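Long-range contact in invasion protein InvA (Salmonella enterica, PDB 2X49), which is an inner-membrane protein of the Salmonella type III secretion export apparatus, involved in invasion of the intestinal epithelium and represented here by its C-terminal domain: residues Leu31-Pro44 and Tyr130-Tyr144. Residues are numbered along the deposited sequence; the frame is centred on the assembly and turned at random.
Sequences LRSQFFIDYGVRLP and YHCLAVTLARNVNEY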
loop_
_atom_site.group_PDB
_atom_site.type_symbol
_atom_site.label_atom_id
_atom_site.label_comp_id
_atom_site.label_asym_id
_atom_site.label_seq_id
_atom_site.Cartn_x
_atom_site.Cartn_y
_atom_site.Cartn_z
ATOM N N LEU A 31 -16.282 -0.237 -2.883
ATOM C CA LEU A 31 -14.980 0.423 -2.631
ATOM C C LEU A 31 -14.964 0.978 -1.218
ATOM O O LEU A 31 -13.990 0.794 -0.453
ATOM C CB LEU A 31 -14.650 1.521 -3.659
ATOM C CG LEU A 31 -13.471 2.446 -3.359
ATOM C CD1 LEU A 31 -12.204 1.597 -3.302
ATOM C CD2 LEU A 31 -13.363 3.578 -4.454
ATOM N N ARG A 32 -16.043 1.652 -0.872
ATOM C CA ARG A 32 -16.129 2.340 0.440
ATOM C C ARG A 32 -16.227 1.342 1.556
ATOM O O ARG A 32 -15.518 1.457 2.560
ATOM C CB ARG A 32 -17.271 3.353 0.539
ATOM C CG ARG A 32 -17.040 4.517 -0.387
ATOM C CD ARG A 32 -18.154 5.509 -0.318
ATOM N NE ARG A 32 -17.906 6.397 0.813
ATOM C CZ ARG A 32 -18.822 6.976 1.577
ATOM N NH1 ARG A 32 -20.117 6.776 1.394
ATOM N NH2 ARG A 32 -18.423 7.770 2.546
ATOM N N SER A 33 -17.043 0.327 1.381
ATOM C CA SER A 33 -17.247 -0.618 2.474
ATOM C C SER A 33 -16.016 -1.457 2.707
ATOM O O SER A 33 -15.606 -1.705 3.858
ATOM C CB SER A 33 -18.490 -1.509 2.259
ATOM O OG SER A 33 -18.425 -2.170 1.030
ATOM N N GLN A 34 -15.410 -1.896 1.613
ATOM C CA GLN A 34 -14.225 -2.787 1.690
ATOM C C GLN A 34 -13.005 -2.041 2.233
ATOM O O GLN A 34 -12.204 -2.607 2.983
ATOM C CB GLN A 34 -13.887 -3.478 0.380
ATOM C CG GLN A 34 -12.932 -4.653 0.632
ATOM C CD GLN A 34 -13.550 -5.759 1.521
ATOM O OE1 GLN A 34 -14.716 -6.121 1.369
ATOM N NE2 GLN A 34 -12.747 -6.321 2.428
ATOM N N PHE A 35 -12.884 -0.760 1.887
ATOM C CA PHE A 35 -11.730 0.006 2.306
ATOM C C PHE A 35 -11.795 0.133 3.810
ATOM O O PHE A 35 -10.800 0.019 4.500
ATOM C CB PHE A 35 -11.627 1.384 1.633
ATOM C CG PHE A 35 -10.299 2.076 1.795
ATOM C CD1 PHE A 35 -9.279 1.898 0.896
ATOM C CD2 PHE A 35 -10.055 2.900 2.874
ATOM C CE1 PHE A 35 -8.055 2.543 1.034
ATOM C CE2 PHE A 35 -8.813 3.524 2.977
ATOM C CZ PHE A 35 -7.859 3.336 2.074
ATOM N N PHE A 36 -12.993 0.365 4.298
ATOM C CA PHE A 36 -13.248 0.489 5.774
ATOM C C PHE A 36 -12.855 -0.799 6.501
ATOM O O PHE A 36 -12.188 -0.807 7.555
ATOM C CB PHE A 36 -14.663 0.895 6.064
ATOM C CG PHE A 36 -14.944 1.056 7.511
ATOM C CD1 PHE A 36 -14.191 1.917 8.252
ATOM C CD2 PHE A 36 -15.956 0.360 8.106
ATOM C CE1 PHE A 36 -14.432 2.083 9.586
ATOM C CE2 PHE A 36 -16.197 0.495 9.449
ATOM C CZ PHE A 36 -15.415 1.361 10.172
ATOM N N ILE A 37 -13.231 -1.896 5.901
ATOM C CA ILE A 37 -12.903 -3.226 6.477
ATOM C C ILE A 37 -11.414 -3.417 6.536
ATOM O O ILE A 37 -10.832 -3.822 7.543
ATOM C CB ILE A 37 -13.581 -4.358 5.712
ATOM C CG1 ILE A 37 -15.073 -4.323 6.036
ATOM C CG2 ILE A 37 -13.093 -5.718 6.202
ATOM C CD1 ILE A 37 -15.990 -5.134 5.113
ATOM N N ASP A 38 -10.795 -3.055 5.428
ATOM C CA ASP A 38 -9.381 -3.399 5.148
ATOM C C ASP A 38 -8.404 -2.509 5.904
ATOM O O ASP A 38 -7.318 -2.941 6.287
ATOM C CB ASP A 38 -9.015 -3.413 3.669
ATOM C CG ASP A 38 -9.622 -4.574 2.890
ATOM O OD1 ASP A 38 -10.175 -5.528 3.489
ATOM O OD2 ASP A 38 -9.451 -4.498 1.646
ATOM N N TYR A 39 -8.784 -1.260 6.076
ATOM C CA TYR A 39 -7.875 -0.226 6.620
ATOM C C TYR A 39 -8.356 0.485 7.882
ATOM O O TYR A 39 -7.546 1.156 8.571
ATOM C CB TYR A 39 -7.531 0.816 5.534
ATOM C CG TYR A 39 -6.735 0.223 4.417
ATOM C CD1 TYR A 39 -5.385 -0.073 4.567
ATOM C CD2 TYR A 39 -7.354 -0.137 3.230
ATOM C CE1 TYR A 39 -4.673 -0.682 3.577
ATOM C CE2 TYR A 39 -6.628 -0.754 2.199
ATOM C CZ TYR A 39 -5.299 -0.996 2.377
ATOM O OH TYR A 39 -4.624 -1.613 1.373
ATOM N N GLY A 40 -9.626 0.371 8.185
ATOM C CA GLY A 40 -10.191 0.910 9.412
ATOM C C GLY A 40 -10.569 2.359 9.394
ATOM O O GLY A 40 -10.878 2.945 10.433
ATOM N N VAL A 41 -10.556 2.919 8.210
ATOM C CA VAL A 41 -10.990 4.323 8.028
ATOM C C VAL A 41 -11.938 4.460 6.857
ATOM O O VAL A 41 -12.025 3.629 5.955
ATOM C CB VAL A 41 -9.811 5.307 7.933
ATOM C CG1 VAL A 41 -8.895 5.193 9.212
ATOM C CG2 VAL A 41 -9.024 5.022 6.683
ATOM N N ARG A 42 -12.657 5.557 6.889
ATOM C CA ARG A 42 -13.736 5.798 5.932
ATOM C C ARG A 42 -13.257 6.664 4.796
ATOM O O ARG A 42 -12.533 7.640 4.997
ATOM C CB ARG A 42 -14.882 6.502 6.598
ATOM C CG ARG A 42 -15.411 5.892 7.847
ATOM C CD ARG A 42 -16.448 4.902 7.489
ATOM N NE ARG A 42 -17.213 4.439 8.654
ATOM C CZ ARG A 42 -18.107 3.462 8.560
ATOM N NH1 ARG A 42 -18.338 2.949 7.385
ATOM N NH2 ARG A 42 -18.758 3.021 9.610
ATOM N N LEU A 43 -13.617 6.249 3.587
ATOM C CA LEU A 43 -13.403 7.144 2.429
ATOM C C LEU A 43 -14.485 8.181 2.269
ATOM O O LEU A 43 -15.578 8.021 2.774
ATOM C CB LEU A 43 -13.309 6.314 1.124
ATOM C CG LEU A 43 -12.203 5.258 0.991
ATOM C CD1 LEU A 43 -12.413 4.336 -0.247
ATOM C CD2 LEU A 43 -10.899 5.959 0.864
ATOM N N PRO A 44 -14.189 9.260 1.522
ATOM C CA PRO A 44 -15.249 10.155 1.097
ATOM C C PRO A 44 -16.193 9.457 0.147
ATOM O O PRO A 44 -15.953 8.334 -0.281
ATOM C CB PRO A 44 -14.504 11.213 0.272
ATOM C CG PRO A 44 -13.076 11.104 0.713
ATOM C CD PRO A 44 -12.885 9.674 0.976
ATOM N N TYR A 130 -10.265 -2.905 -7.483
ATOM C CA TYR A 130 -10.327 -2.539 -6.050
ATOM C C TYR A 130 -8.921 -2.457 -5.453
ATOM O O TYR A 130 -8.566 -1.479 -4.747
ATOM C CB TYR A 130 -11.136 -3.540 -5.226
ATOM C CG TYR A 130 -10.928 -3.260 -3.742
ATOM C CD1 TYR A 130 -11.506 -2.173 -3.164
ATOM C CD2 TYR A 130 -10.178 -4.085 -2.949
ATOM C CE1 TYR A 130 -11.296 -1.864 -1.836
ATOM C CE2 TYR A 130 -9.964 -3.797 -1.608
ATOM C CZ TYR A 130 -10.542 -2.686 -1.057
ATOM O OH TYR A 130 -10.353 -2.363 0.302
ATOM N N HIS A 131 -8.086 -3.442 -5.732
ATOM C CA HIS A 131 -6.696 -3.416 -5.204
ATOM C C HIS A 131 -5.930 -2.189 -5.665
ATOM O O HIS A 131 -5.286 -1.483 -4.870
ATOM C CB HIS A 131 -5.930 -4.689 -5.561
ATOM C CG HIS A 131 -4.600 -4.827 -4.877
ATOM N ND1 HIS A 131 -3.382 -5.127 -5.370
ATOM C CD2 HIS A 131 -4.438 -4.671 -3.518
ATOM C CE1 HIS A 131 -2.505 -5.156 -4.309
ATOM N NE2 HIS A 131 -3.172 -4.895 -3.200
ATOM N N CYS A 132 -6.008 -1.902 -6.948
ATOM C CA CYS A 132 -5.341 -0.728 -7.543
ATOM C C CYS A 132 -5.777 0.539 -6.806
ATOM O O CYS A 132 -4.953 1.393 -6.409
ATOM C CB CYS A 132 -5.718 -0.553 -9.006
ATOM S SG CYS A 132 -4.807 -1.676 -10.061
ATOM N N LEU A 133 -7.081 0.660 -6.682
ATOM C CA LEU A 133 -7.683 1.890 -6.053
ATOM C C LEU A 133 -7.265 2.004 -4.587
ATOM O O LEU A 133 -6.859 3.068 -4.084
ATOM C CB LEU A 133 -9.187 1.897 -6.167
ATOM C CG LEU A 133 -9.681 2.131 -7.568
ATOM C CD1 LEU A 133 -11.189 1.834 -7.668
ATOM C CD2 LEU A 133 -9.461 3.594 -7.974
ATOM N N ALA A 134 -7.319 0.868 -3.917
ATOM C CA ALA A 134 -6.997 0.858 -2.479
ATOM C C ALA A 134 -5.573 1.267 -2.218
ATOM O O ALA A 134 -5.286 2.042 -1.283
ATOM C CB ALA A 134 -7.278 -0.485 -1.873
ATOM N N VAL A 135 -4.666 0.733 -3.012
ATOM C CA VAL A 135 -3.232 1.033 -2.863
ATOM C C VAL A 135 -3.002 2.530 -3.022
ATOM O O VAL A 135 -2.287 3.192 -2.253
ATOM C CB VAL A 135 -2.395 0.187 -3.865
ATOM C CG1 VAL A 135 -0.996 0.693 -4.072
ATOM C CG2 VAL A 135 -2.459 -1.276 -3.416
ATOM N N THR A 136 -3.677 3.095 -4.003
ATOM C CA THR A 136 -3.457 4.484 -4.354
ATOM C C THR A 136 -4.096 5.382 -3.306
ATOM O O THR A 136 -3.545 6.423 -2.935
ATOM C CB THR A 136 -4.027 4.826 -5.765
ATOM O OG1 THR A 136 -3.401 3.933 -6.708
ATOM C CG2 THR A 136 -3.735 6.247 -6.150
ATOM N N LEU A 137 -5.249 4.957 -2.835
ATOM C CA LEU A 137 -5.985 5.744 -1.800
ATOM C C LEU A 137 -5.272 5.715 -0.456
ATOM O O LEU A 137 -5.216 6.731 0.220
ATOM C CB LEU A 137 -7.434 5.323 -1.683
ATOM C CG LEU A 137 -8.274 5.749 -2.869
ATOM C CD1 LEU A 137 -9.619 5.009 -2.945
ATOM C CD2 LEU A 137 -8.562 7.257 -2.881
ATOM N N ALA A 138 -4.713 4.565 -0.102
ATOM C CA ALA A 138 -3.902 4.451 1.153
ATOM C C ALA A 138 -2.773 5.468 1.114
ATOM O O ALA A 138 -2.518 6.187 2.083
ATOM C CB ALA A 138 -3.331 3.017 1.333
ATOM N N ARG A 139 -2.057 5.537 0.011
ATOM C CA ARG A 139 -0.894 6.428 -0.125
ATOM C C ARG A 139 -1.276 7.899 0.081
ATOM O O ARG A 139 -0.491 8.740 0.550
ATOM C CB ARG A 139 -0.229 6.231 -1.498
ATOM C CG ARG A 139 0.924 7.088 -1.850
ATOM C CD ARG A 139 1.610 6.463 -3.066
ATOM N NE ARG A 139 1.013 6.776 -4.367
ATOM C CZ ARG A 139 0.593 5.875 -5.252
ATOM N NH1 ARG A 139 0.667 4.581 -4.991
ATOM N NH2 ARG A 139 0.087 6.272 -6.413
ATOM N N ASN A 140 -2.509 8.180 -0.298
ATOM C CA ASN A 140 -3.043 9.552 -0.392
ATOM C C ASN A 140 -3.956 9.839 0.806
ATOM O O ASN A 140 -4.795 10.731 0.807
ATOM C CB ASN A 140 -3.760 9.788 -1.730
ATOM C CG ASN A 140 -2.817 10.059 -2.847
ATOM O OD1 ASN A 140 -2.295 11.173 -2.996
ATOM N ND2 ASN A 140 -2.641 9.076 -3.718
ATOM N N VAL A 141 -3.703 9.087 1.856
ATOM C CA VAL A 141 -4.526 9.129 3.077
ATOM C C VAL A 141 -4.725 10.552 3.652
ATOM O O VAL A 141 -5.807 10.882 4.157
ATOM C CB VAL A 141 -3.977 8.189 4.181
ATOM C CG1 VAL A 141 -2.579 8.553 4.586
ATOM C CG2 VAL A 141 -4.919 8.224 5.390
ATOM N N ASN A 142 -3.711 11.382 3.518
ATOM C CA ASN A 142 -3.770 12.724 4.119
ATOM C C ASN A 142 -4.846 13.620 3.474
ATOM O O ASN A 142 -5.204 14.678 3.986
ATOM C CB ASN A 142 -2.391 13.422 4.132
ATOM C CG ASN A 142 -1.391 12.790 5.127
ATOM O OD1 ASN A 142 -1.341 11.463 5.185
ATOM N ND2 ASN A 142 -0.617 13.509 5.778
ATOM N N GLU A 143 -5.347 13.165 2.329
ATOM C CA GLU A 143 -6.358 13.927 1.573
ATOM C C GLU A 143 -7.720 13.845 2.203
ATOM O O GLU A 143 -8.545 14.749 1.982
ATOM C CB GLU A 143 -6.442 13.508 0.076
ATOM C CG GLU A 143 -5.168 13.808 -0.739
ATOM C CD GLU A 143 -4.962 15.289 -1.043
ATOM O OE1 GLU A 143 -5.897 16.110 -0.848
ATOM O OE2 GLU A 143 -3.850 15.625 -1.514
ATOM N N TYR A 144 -7.938 12.798 2.989
ATOM C CA TYR A 144 -9.295 12.476 3.560
ATOM C C TYR A 144 -9.338 12.012 5.013
ATOM O O TYR A 144 -10.359 11.592 5.540
ATOM C CB TYR A 144 -10.065 11.466 2.647
ATOM C CG TYR A 144 -9.366 10.171 2.490
ATOM C CD1 TYR A 144 -9.446 9.187 3.474
ATOM C CD2 TYR A 144 -8.506 9.948 1.434
ATOM C CE1 TYR A 144 -8.730 8.029 3.387
ATOM C CE2 TYR A 144 -7.822 8.806 1.310
ATOM C CZ TYR A 144 -7.898 7.837 2.289
ATOM O OH TYR A 144 -7.148 6.701 2.245
HETATM O O HOH W 1 -11.289 9.239 6.811
#
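Knobs-into-holes packing of helix 27-39 on helix 125-139 sets Phe35 among Tyr130, Ala134, Leu137 and Ala138, and Tyr130 among Leu31, Gln34, Phe35 and Asp38. The short segments cross at -59° with axes 11.0 Å apart. Tyr130 reaches helix 27-39 because chi1 (169°) swings CG away from the backbone N, and its OH donates to Asp38 OD2 at 2.7 Å, meeting the carboxylate from above its plane. The other oxygen, Asp38 OD1, accepts from Gln34 NE2 at 2.9 Å, so both carboxylate oxygens are held. Leu31 CD1 lies 3.8 Å from Tyr130 CD1, while Gln34 CG touches Tyr130 OH at 3.5 Å, its amide about perpendicular to the ring. Phe35 brings its ring edge to Ala134 O; Tyr39 CD2 sits over the centre of one face, Leu43 CD2 toward the rim of the other. Helix 27-39 lies in the connection between parallel neighbouring strands 10-14 and 46-50 of the mixed sheet, on which helix 125-139 rests through Leu133 on Phe71 and Leu137 on Ile63. Beyond the helix ends the two segments still meet: Leu43 CD2 makes a CH-pi contact with the Tyr144 ring, and Pro44 CG packs 3.6 Å from Tyr144 CB. Tyr144 reaches back to the last turn of helix 125-139, its OH giving a 2.8 Å hydrogen bond to Leu137 O from above the carbonyl plane. One water donates to both Arg42 O and Tyr144 O.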